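Long-range contact in fructooligosaccharide ABC transporter substrate-binding protein FusA (Streptococcus pneumoniae, PDB 5G5Y), which binds short- and long-chain fructooligosaccharides, preferring tetrasaccharides and larger, and passes them to an ABC transporter for import into the cell: residues K295-R307 with Y412-F426. Sequence-based numbering, arbitrary orientation.
Sequences KHVARTNGMGFAR and YVPYMSNVNNYPRVF
R299 reaches across to the 412-426 loop with its chain bent at chi3 (68°), laying the guanidinium edge against two backbone carbonyls. R299 NH1 donates to N418 O at 3.0 Å, near the guanidinium plane, and weakly to V419 O, while the N421 amide stacks on the group, planes 24° apart. N421 turns its ND2 in plane onto a lone pair of T300 O, 3.2 Å away. N301 OD1 takes Y422 N at 2.8 Å, the donor standing above the carboxamide plane, and N301 O sits over the centre of the R424 guanidinium face without a hydrogen bond. At one end R307 NH1 meets R424 O at 2.8 Å and also L108 O, while NH2 forms a salt bridge with D69; R307 NE lies over one face of the F426 ring and its CD touches CD2. At the other end V297 N donates to Y415 O (3.0 Å), V297 packs on M416 CG, and the extended K295 chain runs alongside the Y415 ring, K295 CD to Y415 CE1 3.6 Å. The two largely irregular chains run side by side in the same direction; apart from V297 N to Y415 O, their direct bonds pair side chain with backbone, and waters bridge other polar atoms.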
loop_
_atom_site.group_PDB
_atom_site.type_symbol
_atom_site.label_atom_id
_atom_site.label_comp_id
_atom_site.label_asym_id
_atom_site.label_seq_id
_atom_site.Cartn_x
_atom_site.Cartn_y
_atom_site.Cartn_z
ATOM N N LYS A 295 -22.182 0.960 -12.570
ATOM C CA LYS A 295 -20.996 1.520 -11.932
ATOM C C LYS A 295 -20.361 0.474 -11.020
ATOM O O LYS A 295 -21.069 -0.344 -10.386
ATOM C CB LYS A 295 -21.356 2.715 -11.076
ATOM C CG LYS A 295 -21.823 3.926 -11.848
ATOM C CD LYS A 295 -22.266 4.964 -10.861
ATOM C CE LYS A 295 -22.963 6.134 -11.497
ATOM N NZ LYS A 295 -23.130 7.205 -10.469
ATOM N N HIS A 296 -19.046 0.501 -10.965
ATOM C CA HIS A 296 -18.284 -0.471 -10.162
ATOM C C HIS A 296 -16.929 0.119 -9.841
ATOM O O HIS A 296 -16.362 0.873 -10.632
ATOM C CB HIS A 296 -18.113 -1.807 -10.909
ATOM C CG HIS A 296 -17.526 -2.895 -10.077
ATOM N ND1 HIS A 296 -18.187 -3.415 -8.990
ATOM C CD2 HIS A 296 -16.336 -3.553 -10.149
ATOM C CE1 HIS A 296 -17.465 -4.382 -8.450
ATOM N NE2 HIS A 296 -16.316 -4.462 -9.113
ATOM N N VAL A 297 -16.420 -0.213 -8.660
ATOM C CA VAL A 297 -15.028 -0.006 -8.286
ATOM C C VAL A 297 -14.419 -1.352 -7.914
ATOM O O VAL A 297 -14.948 -2.057 -7.026
ATOM C CB VAL A 297 -14.913 0.951 -7.092
ATOM C CG1 VAL A 297 -13.473 1.115 -6.652
ATOM C CG2 VAL A 297 -15.480 2.316 -7.479
ATOM N N ALA A 298 -13.302 -1.679 -8.564
ATOM C CA ALA A 298 -12.550 -2.894 -8.253
ATOM C C ALA A 298 -11.700 -2.567 -7.024
ATOM O O ALA A 298 -11.084 -1.483 -6.917
ATOM C CB ALA A 298 -11.683 -3.285 -9.393
ATOM N N ARG A 299 -11.710 -3.477 -6.060
ATOM C CA ARG A 299 -10.853 -3.309 -4.891
ATOM C C ARG A 299 -9.437 -3.735 -5.235
ATOM O O ARG A 299 -9.222 -4.766 -5.917
ATOM C CB ARG A 299 -11.374 -4.142 -3.760
ATOM C CG ARG A 299 -12.700 -3.666 -3.287
ATOM C CD ARG A 299 -13.292 -4.600 -2.247
ATOM N NE ARG A 299 -12.520 -4.571 -1.021
ATOM C CZ ARG A 299 -12.781 -5.284 0.073
ATOM N NH1 ARG A 299 -13.801 -6.154 0.165
ATOM N NH2 ARG A 299 -11.981 -5.127 1.126
ATOM N N THR A 300 -8.466 -2.950 -4.799
ATOM C CA THR A 300 -7.071 -3.426 -4.824
ATOM C C THR A 300 -6.936 -4.512 -3.744
ATOM O O THR A 300 -7.868 -4.716 -2.947
ATOM C CB THR A 300 -6.013 -2.342 -4.441
ATOM O OG1 THR A 300 -6.110 -2.045 -3.036
ATOM C CG2 THR A 300 -6.182 -1.095 -5.269
ATOM N N ASN A 301 -5.757 -5.153 -3.715
ATOM C CA ASN A 301 -5.411 -6.069 -2.649
ATOM C C ASN A 301 -4.442 -5.456 -1.627
ATOM O O ASN A 301 -3.896 -6.157 -0.787
ATOM C CB ASN A 301 -4.905 -7.389 -3.220
ATOM C CG ASN A 301 -5.883 -7.996 -4.200
ATOM O OD1 ASN A 301 -7.081 -8.112 -3.890
ATOM N ND2 ASN A 301 -5.423 -8.327 -5.385
ATOM N N GLY A 302 -4.332 -4.140 -1.641
ATOM C CA GLY A 302 -3.487 -3.432 -0.704
ATOM C C GLY A 302 -3.944 -3.585 0.723
ATOM O O GLY A 302 -5.147 -3.682 0.996
ATOM N N MET A 303 -2.986 -3.588 1.642
ATOM C CA MET A 303 -3.315 -3.724 3.065
ATOM C C MET A 303 -2.182 -3.111 3.870
ATOM O O MET A 303 -1.014 -3.303 3.519
ATOM C CB MET A 303 -3.479 -5.202 3.424
ATOM C CG MET A 303 -4.241 -5.430 4.727
ATOM S SD MET A 303 -4.036 -7.083 5.451
ATOM C CE MET A 303 -5.444 -7.080 6.537
ATOM N N GLY A 304 -2.511 -2.409 4.956
ATOM C CA GLY A 304 -1.497 -1.877 5.875
ATOM C C GLY A 304 -0.970 -3.012 6.734
ATOM O O GLY A 304 -1.352 -3.179 7.902
ATOM N N PHE A 305 -0.140 -3.836 6.127
ATOM C CA PHE A 305 0.349 -5.057 6.768
ATOM C C PHE A 305 1.694 -5.431 6.233
ATOM O O PHE A 305 1.913 -5.431 5.015
ATOM C CB PHE A 305 -0.625 -6.210 6.573
ATOM C CG PHE A 305 -0.177 -7.502 7.209
ATOM C CD1 PHE A 305 -0.285 -7.706 8.585
ATOM C CD2 PHE A 305 0.392 -8.512 6.416
ATOM C CE1 PHE A 305 0.086 -8.931 9.141
ATOM C CE2 PHE A 305 0.805 -9.699 6.979
ATOM C CZ PHE A 305 0.666 -9.898 8.353
ATOM N N ALA A 306 2.627 -5.665 7.130
ATOM C CA ALA A 306 3.907 -6.278 6.751
ATOM C C ALA A 306 4.183 -7.378 7.690
ATOM O O ALA A 306 4.186 -7.164 8.905
ATOM C CB ALA A 306 5.020 -5.247 6.774
ATOM N N ARG A 307 4.425 -8.574 7.144
ATOM C CA ARG A 307 4.538 -9.770 7.942
ATOM C C ARG A 307 5.693 -9.720 8.954
ATOM O O ARG A 307 5.566 -10.249 10.060
ATOM C CB ARG A 307 4.752 -11.009 7.047
ATOM C CG ARG A 307 4.054 -12.225 7.594
ATOM C CD ARG A 307 4.104 -13.435 6.682
ATOM N NE ARG A 307 3.926 -13.149 5.259
ATOM C CZ ARG A 307 2.766 -13.036 4.613
ATOM N NH1 ARG A 307 1.608 -13.167 5.244
ATOM N NH2 ARG A 307 2.786 -12.777 3.290
ATOM N N TYR A 412 -16.392 6.122 -3.687
ATOM C CA TYR A 412 -16.049 4.766 -4.184
ATOM C C TYR A 412 -16.717 3.609 -3.455
ATOM O O TYR A 412 -17.166 2.644 -4.076
ATOM C CB TYR A 412 -14.560 4.551 -4.163
ATOM C CG TYR A 412 -13.715 5.568 -4.852
ATOM C CD1 TYR A 412 -14.084 6.121 -6.077
ATOM C CD2 TYR A 412 -12.515 5.964 -4.291
ATOM C CE1 TYR A 412 -13.306 7.062 -6.703
ATOM C CE2 TYR A 412 -11.686 6.869 -4.936
ATOM C CZ TYR A 412 -12.076 7.404 -6.150
ATOM O OH TYR A 412 -11.267 8.330 -6.776
ATOM N N VAL A 413 -16.756 3.672 -2.130
ATOM C CA VAL A 413 -17.307 2.590 -1.350
ATOM C C VAL A 413 -18.700 2.086 -1.788
ATOM O O VAL A 413 -18.886 0.874 -1.887
ATOM C CB VAL A 413 -17.233 2.910 0.137
ATOM C CG1 VAL A 413 -18.053 1.924 0.980
ATOM C CG2 VAL A 413 -15.763 2.891 0.556
ATOM N N PRO A 414 -19.637 2.992 -2.138
ATOM C CA PRO A 414 -20.944 2.527 -2.595
ATOM C C PRO A 414 -20.926 1.596 -3.819
ATOM O O PRO A 414 -21.876 0.815 -4.011
ATOM C CB PRO A 414 -21.697 3.829 -2.918
ATOM C CG PRO A 414 -21.030 4.883 -2.096
ATOM C CD PRO A 414 -19.584 4.474 -2.056
ATOM N N TYR A 415 -19.840 1.653 -4.600
ATOM C CA TYR A 415 -19.708 0.898 -5.838
ATOM C C TYR A 415 -18.739 -0.299 -5.732
ATOM O O TYR A 415 -18.543 -0.960 -6.725
ATOM C CB TYR A 415 -19.262 1.832 -6.940
ATOM C CG TYR A 415 -20.205 2.989 -7.036
ATOM C CD1 TYR A 415 -21.515 2.781 -7.456
ATOM C CD2 TYR A 415 -19.823 4.260 -6.640
ATOM C CE1 TYR A 415 -22.424 3.803 -7.481
ATOM C CE2 TYR A 415 -20.732 5.320 -6.688
ATOM C CZ TYR A 415 -22.025 5.070 -7.096
ATOM O OH TYR A 415 -22.915 6.087 -7.180
ATOM N N MET A 416 -18.177 -0.557 -4.540
ATOM C CA MET A 416 -17.321 -1.725 -4.266
ATOM C C MET A 416 -18.182 -2.901 -3.852
ATOM O O MET A 416 -18.464 -3.144 -2.636
ATOM C CB MET A 416 -16.338 -1.408 -3.136
ATOM C CG MET A 416 -15.313 -0.332 -3.456
ATOM S SD MET A 416 -14.319 -0.159 -1.955
ATOM C CE MET A 416 -13.565 1.436 -2.244
ATOM N N SER A 417 -18.614 -3.655 -4.841
ATOM C CA SER A 417 -19.567 -4.706 -4.624
ATOM C C SER A 417 -18.952 -6.026 -4.180
ATOM O O SER A 417 -19.695 -6.935 -3.828
ATOM C CB SER A 417 -20.387 -4.914 -5.917
ATOM O OG SER A 417 -21.140 -3.704 -6.162
ATOM N N ASN A 418 -17.637 -6.151 -4.220
ATOM C CA ASN A 418 -16.964 -7.401 -3.851
ATOM C C ASN A 418 -16.780 -7.467 -2.332
ATOM O O ASN A 418 -16.132 -6.604 -1.741
ATOM C CB ASN A 418 -15.642 -7.533 -4.575
ATOM C CG ASN A 418 -15.841 -7.694 -6.092
ATOM O OD1 ASN A 418 -16.599 -6.926 -6.708
ATOM N ND2 ASN A 418 -15.244 -8.732 -6.678
ATOM N N VAL A 419 -17.343 -8.512 -1.734
ATOM C CA VAL A 419 -17.263 -8.735 -0.275
ATOM C C VAL A 419 -15.787 -8.769 0.171
ATOM O O VAL A 419 -15.381 -8.165 1.205
ATOM C CB VAL A 419 -17.969 -10.058 0.140
ATOM C CG1 VAL A 419 -17.762 -10.352 1.627
ATOM C CG2 VAL A 419 -19.460 -10.084 -0.157
ATOM N N ASN A 420 -14.984 -9.468 -0.631
ATOM C CA ASN A 420 -13.602 -9.721 -0.316
ATOM C C ASN A 420 -12.650 -9.197 -1.344
ATOM O O ASN A 420 -12.987 -9.042 -2.513
ATOM C CB ASN A 420 -13.369 -11.226 -0.138
ATOM C CG ASN A 420 -13.979 -11.740 1.178
ATOM O OD1 ASN A 420 -13.654 -11.250 2.258
ATOM N ND2 ASN A 420 -14.894 -12.626 1.076
ATOM N N ASN A 421 -11.436 -8.955 -0.876
ATOM C CA ASN A 421 -10.248 -8.826 -1.769
ATOM C C ASN A 421 -9.327 -10.038 -1.508
ATOM O O ASN A 421 -9.733 -10.980 -0.816
ATOM C CB ASN A 421 -9.552 -7.464 -1.620
ATOM C CG ASN A 421 -8.952 -7.239 -0.250
ATOM O OD1 ASN A 421 -9.042 -8.105 0.609
ATOM N ND2 ASN A 421 -8.315 -6.087 -0.047
ATOM N N TYR A 422 -8.149 -10.056 -2.133
ATOM C CA TYR A 422 -7.247 -11.220 -2.044
ATOM C C TYR A 422 -6.323 -11.031 -0.832
ATOM O O TYR A 422 -5.617 -10.001 -0.764
ATOM C CB TYR A 422 -6.385 -11.390 -3.321
ATOM C CG TYR A 422 -5.722 -12.766 -3.278
ATOM C CD1 TYR A 422 -6.424 -13.889 -3.652
ATOM C CD2 TYR A 422 -4.437 -12.941 -2.765
ATOM C CE1 TYR A 422 -5.852 -15.156 -3.550
ATOM C CE2 TYR A 422 -3.866 -14.214 -2.638
ATOM C CZ TYR A 422 -4.582 -15.309 -3.018
ATOM O OH TYR A 422 -3.989 -16.563 -2.928
ATOM N N PRO A 423 -6.295 -12.000 0.099
ATOM C CA PRO A 423 -5.554 -11.804 1.335
ATOM C C PRO A 423 -4.032 -12.007 1.168
ATOM O O PRO A 423 -3.588 -12.785 0.323
ATOM C CB PRO A 423 -6.148 -12.850 2.266
ATOM C CG PRO A 423 -6.567 -13.948 1.362
ATOM C CD PRO A 423 -7.002 -13.301 0.084
ATOM N N ARG A 424 -3.271 -11.335 2.007
ATOM C CA ARG A 424 -1.794 -11.378 1.975
ATOM C C ARG A 424 -1.233 -12.692 2.568
ATOM O O ARG A 424 -0.476 -12.631 3.513
ATOM C CB ARG A 424 -1.244 -10.201 2.827
ATOM C CG ARG A 424 -1.463 -8.804 2.290
ATOM C CD ARG A 424 -0.992 -8.777 0.858
ATOM N NE ARG A 424 -0.734 -7.441 0.359
ATOM C CZ ARG A 424 -0.863 -7.078 -0.920
ATOM N NH1 ARG A 424 -1.262 -7.929 -1.857
ATOM N NH2 ARG A 424 -0.594 -5.830 -1.264
ATOM N N VAL A 425 -1.591 -13.841 1.998
ATOM C CA VAL A 425 -1.275 -15.137 2.586
ATOM C C VAL A 425 0.222 -15.396 2.536
ATOM O O VAL A 425 0.887 -14.880 1.677
ATOM C CB VAL A 425 -2.022 -16.291 1.880
ATOM C CG1 VAL A 425 -3.486 -16.257 2.275
ATOM C CG2 VAL A 425 -1.838 -16.229 0.358
ATOM N N PHE A 426 0.713 -16.214 3.460
ATOM C CA PHE A 426 2.066 -16.706 3.512
ATOM C C PHE A 426 2.161 -18.078 2.801
ATOM O O PHE A 426 1.667 -19.066 3.299
ATOM C CB PHE A 426 2.447 -16.877 5.010
ATOM C CG PHE A 426 3.908 -16.936 5.296
ATOM C CD1 PHE A 426 4.864 -17.152 4.327
ATOM C CD2 PHE A 426 4.336 -16.789 6.629
ATOM C CE1 PHE A 426 6.221 -17.176 4.650
ATOM C CE2 PHE A 426 5.678 -16.822 6.953
ATOM C CZ PHE A 426 6.622 -17.013 5.979
HETATM O O HOH W 1 -20.744 -3.161 -8.646
HETATM O O HOH W 2 -25.399 5.972 -9.081
HETATM O O HOH W 3 -15.438 -4.277 -5.446
HETATM O O HOH W 4 -5.052 -7.950 0.979
HETATM O O HOH W 5 -7.132 -5.312 2.476
#